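Superoxide dismutase [Mn], mitochondrial (Saccharomyces cerevisiae S288C, PDB 4F6E) catalyses the manganese-dependent dismutation of superoxide radicals to hydrogen peroxide and dioxygen, protecting mitochondria from oxidative damage. Local coordinates at residues 85-90 against 199-204; 32-37 against 152-157. The protein carries 2 engineered substitutions. All coordinates share one frame; numbering follows the deposited sequence.

Contact 1. Residues 85-90 against 199-204; sequences WENLAP and SRRFDA
The join between the alpha-hairpin domain and the C-terminal domain is made here by Arg201, which reaches from helix 198-204 to Glu86, the last residue of helix 74-86, and Asn87 just beyond it. Its chain runs straight from CG to NE and spans the gap between the two backbones, which come nearest at the CA atoms of Asn87 and Arg201, 9.9 Å apart. Arg201 NH1 donates to OD1 of Asn87 over 2.9 Å, with an N-H...O angle of 154°. The oxygen lies close to the guanidinium plane and takes the N-H on a lone pair in its own carbonyl plane, although the amide and guanidinium planes stand 79° apart. The other nitrogen, Arg201 NH2, rests 3.4 Å from CB of Glu86, while the Glu86 carboxylate bends off and bonds to the dimethylated lysine at position 8.

Neither polar group depends on this bond alone. Asn87 OD1 also accepts from Ala166 N, which links it to strand 165-168. Arg201 bonds the carbonyl of Leu83 in the last turn of helix 74-86, that of Leu164 just before the strand, and the Glu197 carboxylate. Four oxygens thus accept from the guanidinium, probably compensating its buried charge. The arrangement belongs to the two-domain iron/manganese superoxide dismutase fold, whose helical N-terminal half packs against the C-terminal half.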
ATOM      1  N   TRP A  85       2.046  26.055   3.432  1.00  9.07           N
ATOM      2  CA  TRP A  85       2.214  27.504   3.313  1.00  9.21           C
ATOM      3  C   TRP A  85       2.222  28.178   4.677  1.00 11.87           C
ATOM      4  O   TRP A  85       2.948  29.142   4.884  1.00  9.84           O
ATOM      5  CB  TRP A  85       1.138  28.174   2.450  1.00 10.41           C
ATOM      6  CG  TRP A  85       0.836  27.507   1.136  1.00  9.97           C
ATOM      7  CD1 TRP A  85      -0.409  27.187   0.667  1.00 10.75           C
ATOM      8  CD2 TRP A  85       1.764  27.096   0.114  1.00  9.26           C
ATOM      9  NE1 TRP A  85      -0.316  26.604  -0.567  1.00 12.04           N
ATOM     10  CE2 TRP A  85       1.001  26.523  -0.926  1.00  9.71           C
ATOM     11  CE3 TRP A  85       3.157  27.131  -0.011  1.00 11.76           C
ATOM     12  CZ2 TRP A  85       1.581  26.000  -2.079  1.00 11.88           C
ATOM     13  CZ3 TRP A  85       3.733  26.612  -1.167  1.00 13.64           C
ATOM     14  CH2 TRP A  85       2.943  26.059  -2.182  1.00 14.26           C
ATOM     15  N   GLU A  86       1.417  27.665   5.603  1.00  9.95           N
ATOM     16  CA  GLU A  86       1.319  28.278   6.920  1.00  9.58           C
ATOM     17  C   GLU A  86       2.553  28.037   7.787  1.00 10.93           C
ATOM     18  O   GLU A  86       2.815  28.816   8.711  1.00 10.68           O
ATOM     19  CB  GLU A  86       0.043  27.838   7.651  1.00 13.36           C
ATOM     20  CG  GLU A  86      -1.226  28.499   7.104  1.00 14.63           C
ATOM     21  CD  GLU A  86      -1.332  29.981   7.461  1.00 17.59           C
ATOM     22  OE1 GLU A  86      -1.115  30.341   8.640  1.00 19.71           O
ATOM     23  OE2 GLU A  86      -1.646  30.786   6.559  1.00 20.16           O
ATOM     24  N   ASN A  87       3.316  26.978   7.496  1.00  9.61           N
ATOM     25  CA  ASN A  87       4.569  26.787   8.233  1.00  9.31           C
ATOM     26  C   ASN A  87       5.835  27.216   7.484  1.00  7.39           C
ATOM     27  O   ASN A  87       6.930  26.771   7.821  1.00 10.32           O
ATOM     28  CB  ASN A  87       4.703  25.405   8.952  1.00  7.91           C
ATOM     29  CG  ASN A  87       4.760  24.186   8.014  1.00  8.85           C
ATOM     30  OD1 ASN A  87       3.948  23.257   8.152  1.00  9.52           O
ATOM     31  ND2 ASN A  87       5.746  24.145   7.110  1.00  9.67           N
ATOM     32  N   LEU A  88       5.659  28.108   6.507  1.00  9.05           N
ATOM     33  CA  LEU A  88       6.757  28.809   5.845  1.00 11.37           C
ATOM     34  C   LEU A  88       6.616  30.313   6.087  1.00 13.42           C
ATOM     35  O   LEU A  88       5.504  30.831   6.184  1.00 12.01           O
ATOM     36  CB  LEU A  88       6.737  28.544   4.336  1.00  8.17           C
ATOM     37  CG  LEU A  88       6.916  27.076   3.941  1.00 10.95           C
ATOM     38  CD1 LEU A  88       6.750  26.884   2.433  1.00 10.20           C
ATOM     39  CD2 LEU A  88       8.266  26.553   4.403  1.00 10.21           C
ATOM     40  N   ALA A  89       7.738  31.016   6.180  1.00 11.46           N
ATOM     41  CA  ALA A  89       7.696  32.466   6.347  1.00 10.48           C
ATOM     42  C   ALA A  89       9.040  33.033   5.974  1.00 10.71           C
ATOM     43  O   ALA A  89      10.060  32.379   6.181  1.00 11.08           O
ATOM     44  CB  ALA A  89       7.354  32.828   7.788  1.00 13.16           C
ATOM     45  N   PRO A  90       9.052  34.254   5.425  1.00 14.05           N
ATOM     46  CA  PRO A  90      10.357  34.875   5.206  1.00 14.94           C
ATOM     47  C   PRO A  90      11.028  35.224   6.531  1.00 17.37           C
ATOM     48  O   PRO A  90      10.362  35.283   7.569  1.00 17.76           O
ATOM     49  CB  PRO A  90      10.020  36.140   4.408  1.00 17.32           C
ATOM     50  CG  PRO A  90       8.596  36.415   4.689  1.00 20.13           C
ATOM     51  CD  PRO A  90       7.938  35.085   4.940  1.00 18.63           C
ATOM     52  N   SER A 199       4.703  26.159  16.968  1.00 11.19           N
ATOM     53  CA  SER A 199       4.432  26.297  18.401  1.00 11.50           C
ATOM     54  C   SER A 199       2.941  26.472  18.648  1.00 15.23           C
ATOM     55  O   SER A 199       2.385  25.881  19.579  1.00 16.08           O
ATOM     56  CB  SER A 199       5.200  27.478  18.988  1.00 15.54           C
ATOM     57  OG  SER A 199       6.604  27.279  18.900  1.00 23.16           O
ATOM     58  N   ARG A 200       2.292  27.270  17.805  1.00 11.02           N
ATOM     59  CA  ARG A 200       0.844  27.464  17.904  1.00 12.94           C
ATOM     60  C   ARG A 200       0.071  26.152  17.732  1.00 13.25           C
ATOM     61  O   ARG A 200      -0.845  25.846  18.510  1.00 14.94           O
ATOM     62  CB  ARG A 200       0.361  28.507  16.883  1.00 13.31           C
ATOM     63  CG  ARG A 200      -1.104  28.879  17.051  1.00 16.28           C
ATOM     64  CD  ARG A 200      -1.693  29.560  15.818  1.00 18.44           C
ATOM     65  NE  ARG A 200      -1.850  28.626  14.709  1.00 18.06           N
ATOM     66  CZ  ARG A 200      -2.809  27.704  14.635  1.00 20.85           C
ATOM     67  NH1 ARG A 200      -3.706  27.592  15.613  1.00 21.10           N
ATOM     68  NH2 ARG A 200      -2.873  26.885  13.591  1.00 17.04           N
ATOM     69  N   ARG A 201       0.450  25.364  16.728  1.00  9.77           N
ATOM     70  CA  ARG A 201      -0.170  24.070  16.489  1.00  9.26           C
ATOM     71  C   ARG A 201       0.060  23.115  17.660  1.00 10.95           C
ATOM     72  O   ARG A 201      -0.836  22.373  18.048  1.00 12.01           O
ATOM     73  CB  ARG A 201       0.388  23.464  15.198  1.00 10.65           C
ATOM     74  CG  ARG A 201       0.023  24.252  13.985  1.00  8.72           C
ATOM     75  CD  ARG A 201       0.766  23.727  12.767  1.00  8.90           C
ATOM     76  NE  ARG A 201       0.372  24.425  11.554  1.00 12.08           N
ATOM     77  CZ  ARG A 201       0.965  24.245  10.375  1.00 12.20           C
ATOM     78  NH1 ARG A 201       1.983  23.399  10.263  1.00  9.45           N
ATOM     79  NH2 ARG A 201       0.546  24.911   9.314  1.00 10.21           N
ATOM     80  N   PHE A 202       1.275  23.140  18.205  1.00 11.02           N
ATOM     81  CA  PHE A 202       1.615  22.293  19.340  1.00 12.23           C
ATOM     82  C   PHE A 202       0.713  22.597  20.536  1.00 11.88           C
ATOM     83  O   PHE A 202       0.184  21.682  21.163  1.00 11.49           O
ATOM     84  CB  PHE A 202       3.081  22.478  19.732  1.00 12.39           C
ATOM     85  CG  PHE A 202       3.515  21.610  20.873  1.00 13.45           C
ATOM     86  CD1 PHE A 202       3.871  20.285  20.658  1.00 15.85           C
ATOM     87  CD2 PHE A 202       3.585  22.126  22.157  1.00 15.54           C
ATOM     88  CE1 PHE A 202       4.269  19.479  21.714  1.00 15.19           C
ATOM     89  CE2 PHE A 202       3.993  21.332  23.213  1.00 18.85           C
ATOM     90  CZ  PHE A 202       4.337  20.005  22.987  1.00 16.53           C
ATOM     91  N   ASP A 203       0.519  23.878  20.824  1.00 10.60           N
ATOM     92  CA  ASP A 203      -0.298  24.283  21.971  1.00 11.33           C
ATOM     93  C   ASP A 203      -1.760  23.959  21.721  1.00 13.70           C
ATOM     94  O   ASP A 203      -2.477  23.521  22.624  1.00 12.84           O
ATOM     95  CB  ASP A 203      -0.139  25.779  22.242  1.00 15.08           C
ATOM     96  CG  ASP A 203       1.219  26.123  22.827  1.00 22.68           C
ATOM     97  OD1 ASP A 203       1.930  25.183  23.232  1.00 22.07           O
ATOM     98  OD2 ASP A 203       1.572  27.326  22.895  1.00 22.56           O
ATOM     99  N   ALA A 204      -2.206  24.185  20.492  1.00 12.18           N
ATOM    100  CA  ALA A 204      -3.610  23.986  20.155  1.00 13.28           C
ATOM    101  C   ALA A 204      -4.007  22.518  20.080  1.00 14.08           C
ATOM    102  O   ALA A 204      -5.157  22.173  20.344  1.00 13.73           O
ATOM    103  CB  ALA A 204      -3.931  24.679  18.842  1.00 13.80           C
TER

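Contact 2. Residues 32-37 against 152-157; sequences QTYVNG and YNQDTV
Hydrogen bonding across this contact comes down to one weak link, from Gln154 NE2 to OH of Tyr34 over 3.1 Å, with an N-H...O angle of only 137°. Tyr34 leaves helix 31-52 with CG beside its backbone N (chi1 -59°), which points the ring at the loop that follows strand 148-152. Gln154 comes to meet it from a type II' turn, Tyr152 to Asp155, closed by the bond from Asp155 N to Tyr152 O. The other end of the amide is held more firmly: Gln154 OE1 accepts from Trp133 NE1 and from Asn80 ND2, which fixes the rotation of the amide and sets NE2 toward the phenol.

Van der Waals contact fills in around that bond. The two side chains cross at about a right angle, ring and amide planes 62° apart, and NE2 of Gln154 approaches the ring obliquely, 3.5 Å from CZ of Tyr34. A bend in the Gln154 chain about its CB-CG bond also brings its CG to 4.1 Å from CE1 of Tyr34. Beyond the pair, the Tyr34 ring is in contact with that of His81, a manganese ligand.

The chemistry is that of the second shell in manganese superoxide dismutases, where this glutamine and tyrosine belong to the hydrogen-bonding network of the active site. With OE1 doubly engaged and NE2 turned to the phenol, the network probably helps to tune the metal's redox potential and to relay protons during turnover.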
ATOM      1  N   GLN A  32      -3.958  24.428  -6.796  1.00  9.47           N
ATOM      2  CA  GLN A  32      -5.250  24.643  -7.448  1.00 12.49           C
ATOM      3  C   GLN A  32      -5.838  23.339  -7.991  1.00 11.30           C
ATOM      4  O   GLN A  32      -7.049  23.127  -7.930  1.00 12.64           O
ATOM      5  CB  GLN A  32      -5.138  25.675  -8.569  1.00 13.26           C
ATOM      6  CG  GLN A  32      -6.478  25.993  -9.232  1.00 12.99           C
ATOM      7  CD  GLN A  32      -7.419  26.737  -8.301  1.00 18.43           C
ATOM      8  OE1 GLN A  32      -7.097  27.822  -7.820  1.00 21.75           O
ATOM      9  NE2 GLN A  32      -8.583  26.154  -8.037  1.00 20.94           N
ATOM     10  N   THR A  33      -4.983  22.468  -8.520  1.00 11.63           N
ATOM     11  CA  THR A  33      -5.448  21.182  -9.035  1.00 12.81           C
ATOM     12  C   THR A  33      -6.100  20.348  -7.933  1.00 13.38           C
ATOM     13  O   THR A  33      -7.158  19.735  -8.142  1.00 15.09           O
ATOM     14  CB  THR A  33      -4.312  20.412  -9.710  1.00 17.74           C
ATOM     15  OG1 THR A  33      -3.896  21.132 -10.880  1.00 20.40           O
ATOM     16  CG2 THR A  33      -4.772  19.013 -10.107  1.00 20.59           C
ATOM     17  N   TYR A  34      -5.501  20.347  -6.744  1.00 12.22           N
ATOM     18  CA  TYR A  34      -6.089  19.626  -5.616  1.00 11.42           C
ATOM     19  C   TYR A  34      -7.395  20.271  -5.149  1.00 12.84           C
ATOM     20  O   TYR A  34      -8.331  19.567  -4.795  1.00 11.30           O
ATOM     21  CB  TYR A  34      -5.108  19.522  -4.444  1.00  9.59           C
ATOM     22  CG  TYR A  34      -3.831  18.821  -4.814  1.00 11.09           C
ATOM     23  CD1 TYR A  34      -3.853  17.552  -5.380  1.00 13.03           C
ATOM     24  CD2 TYR A  34      -2.605  19.439  -4.642  1.00 10.53           C
ATOM     25  CE1 TYR A  34      -2.685  16.912  -5.743  1.00 12.86           C
ATOM     26  CE2 TYR A  34      -1.425  18.804  -5.001  1.00  9.49           C
ATOM     27  CZ  TYR A  34      -1.475  17.544  -5.552  1.00 12.13           C
ATOM     28  OH  TYR A  34      -0.303  16.921  -5.906  1.00 14.06           O
ATOM     29  N   VAL A  35      -7.452  21.601  -5.142  1.00 10.90           N
ATOM     30  CA  VAL A  35      -8.698  22.309  -4.848  1.00 11.43           C
ATOM     31  C   VAL A  35      -9.801  21.833  -5.790  1.00 11.26           C
ATOM     32  O   VAL A  35     -10.881  21.428  -5.352  1.00 13.95           O
ATOM     33  CB  VAL A  35      -8.529  23.843  -5.000  1.00 11.70           C
ATOM     34  CG1 VAL A  35      -9.885  24.533  -5.095  1.00 13.96           C
ATOM     35  CG2 VAL A  35      -7.692  24.408  -3.852  1.00 14.62           C
ATOM     36  N   ASN A  36      -9.507  21.855  -7.087  1.00 11.22           N
ATOM     37  CA  ASN A  36     -10.500  21.470  -8.085  1.00 16.50           C
ATOM     38  C   ASN A  36     -10.882  20.007  -7.959  1.00 14.41           C
ATOM     39  O   ASN A  36     -12.063  19.665  -7.997  1.00 13.97           O
ATOM     40  CB  ASN A  36      -9.987  21.743  -9.495  1.00 13.20           C
ATOM     41  CG  ASN A  36      -9.816  23.223  -9.773  1.00 17.51           C
ATOM     42  OD1 ASN A  36     -10.341  24.069  -9.047  1.00 20.67           O
ATOM     43  ND2 ASN A  36      -9.078  23.541 -10.827  1.00 20.20           N
ATOM     44  N   GLY A  37      -9.880  19.147  -7.802  1.00 12.62           N
ATOM     45  CA  GLY A  37     -10.116  17.718  -7.683  1.00 11.67           C
ATOM     46  C   GLY A  37     -10.936  17.352  -6.462  1.00 13.51           C
ATOM     47  O   GLY A  37     -11.784  16.471  -6.519  1.00 12.27           O
ATOM     48  N   TYR A 152       3.278   9.040   2.027  1.00  9.02           N
ATOM     49  CA  TYR A 152       3.434   8.972   0.580  1.00 11.96           C
ATOM     50  C   TYR A 152       2.321   9.686  -0.165  1.00  9.25           C
ATOM     51  O   TYR A 152       1.189   9.790   0.320  1.00  7.32           O
ATOM     52  CB  TYR A 152       3.571   7.519   0.113  1.00 10.55           C
ATOM     53  CG  TYR A 152       4.978   7.027   0.302  1.00 12.46           C
ATOM     54  CD1 TYR A 152       5.850   6.914  -0.774  1.00 13.14           C
ATOM     55  CD2 TYR A 152       5.453   6.713   1.566  1.00 14.03           C
ATOM     56  CE1 TYR A 152       7.154   6.474  -0.592  1.00 15.71           C
ATOM     57  CE2 TYR A 152       6.762   6.283   1.757  1.00 13.40           C
ATOM     58  CZ  TYR A 152       7.603   6.169   0.673  1.00 16.10           C
ATOM     59  OH  TYR A 152       8.897   5.738   0.870  1.00 17.78           O
ATOM     60  N   ASN A 153       2.662  10.210  -1.339  1.00  8.94           N
ATOM     61  CA  ASN A 153       1.697  10.864  -2.220  1.00  8.75           C
ATOM     62  C   ASN A 153       1.017  12.023  -1.522  1.00  7.77           C
ATOM     63  O   ASN A 153       1.714  12.909  -1.050  1.00  9.29           O
ATOM     64  CB  ASN A 153       0.740   9.820  -2.783  1.00 11.10           C
ATOM     65  CG  ASN A 153       1.504   8.716  -3.477  1.00 13.58           C
ATOM     66  OD1 ASN A 153       2.435   9.001  -4.222  1.00 11.85           O
ATOM     67  ND2 ASN A 153       1.187   7.467  -3.165  1.00 16.85           N
ATOM     68  N   GLN A 154      -0.309  12.023  -1.429  1.00  8.84           N
ATOM     69  CA  GLN A 154      -0.971  13.048  -0.629  1.00  9.70           C
ATOM     70  C   GLN A 154      -1.630  12.476   0.621  1.00  8.61           C
ATOM     71  O   GLN A 154      -2.563  13.069   1.174  1.00 10.55           O
ATOM     72  CB  GLN A 154      -1.956  13.892  -1.461  1.00 11.33           C
ATOM     73  CG  GLN A 154      -1.301  14.708  -2.576  1.00  8.56           C
ATOM     74  CD  GLN A 154      -0.268  15.714  -2.075  1.00  9.33           C
ATOM     75  OE1 GLN A 154      -0.184  16.012  -0.877  1.00  8.98           O
ATOM     76  NE2 GLN A 154       0.522  16.248  -3.003  1.00 11.15           N
ATOM     77  N   ASP A 155      -1.123  11.343   1.099  1.00  8.52           N
ATOM     78  CA  ASP A 155      -1.554  10.866   2.408  1.00  9.85           C
ATOM     79  C   ASP A 155      -1.160  11.915   3.443  1.00 10.23           C
ATOM     80  O   ASP A 155      -0.196  12.658   3.258  1.00 12.38           O
ATOM     81  CB  ASP A 155      -0.932   9.514   2.738  1.00 11.14           C
ATOM     82  CG  ASP A 155      -1.413   8.403   1.810  1.00 15.53           C
ATOM     83  OD1 ASP A 155      -2.393   8.612   1.062  1.00 21.54           O
ATOM     84  OD2 ASP A 155      -0.810   7.313   1.839  1.00 16.47           O
ATOM     85  N   THR A 156      -1.915  11.995   4.528  1.00 11.79           N
ATOM     86  CA  THR A 156      -1.616  13.015   5.529  1.00 10.19           C
ATOM     87  C   THR A 156      -1.707  12.413   6.917  1.00 13.98           C
ATOM     88  O   THR A 156      -2.034  11.234   7.066  1.00 14.88           O
ATOM     89  CB  THR A 156      -2.533  14.256   5.385  1.00 11.42           C
ATOM     90  OG1 THR A 156      -1.999  15.349   6.157  1.00 14.12           O
ATOM     91  CG2 THR A 156      -3.936  13.945   5.858  1.00 15.87           C
ATOM     92  N   VAL A 157      -1.384  13.212   7.930  1.00  9.14           N
ATOM     93  CA  VAL A 157      -1.506  12.741   9.305  1.00 11.41           C
ATOM     94  C   VAL A 157      -2.870  13.115   9.870  1.00 10.58           C
ATOM     95  O   VAL A 157      -3.267  14.275   9.845  1.00 15.19           O
ATOM     96  CB  VAL A 157      -0.366  13.266  10.190  1.00 11.44           C
ATOM     97  CG1 VAL A 157       0.932  12.555   9.829  1.00 12.14           C
ATOM     98  CG2 VAL A 157      -0.194  14.770  10.016  1.00 13.64           C
TER

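In the fold
Both contacts join the alpha-hairpin domain to the C-terminal domain, and both involve buried polar groups, but they lie at different distances from the metal. In contact 2 the Gln154 side chain is about 5 Å from the manganese ion, while in contact 1 that of Asn87 is about 12 Å away. The centres of the contacts are 20 Å apart, their nearest atoms about 7 Å, and they do not touch. Helix 74-86 links them: its metal ligand His81 touches Tyr34 and Gln154, and its C-terminal end is part of contact 1. Asn87 also lies about 8 Å, side chain to side chain, from the ligand Asp168 on strand 165-168.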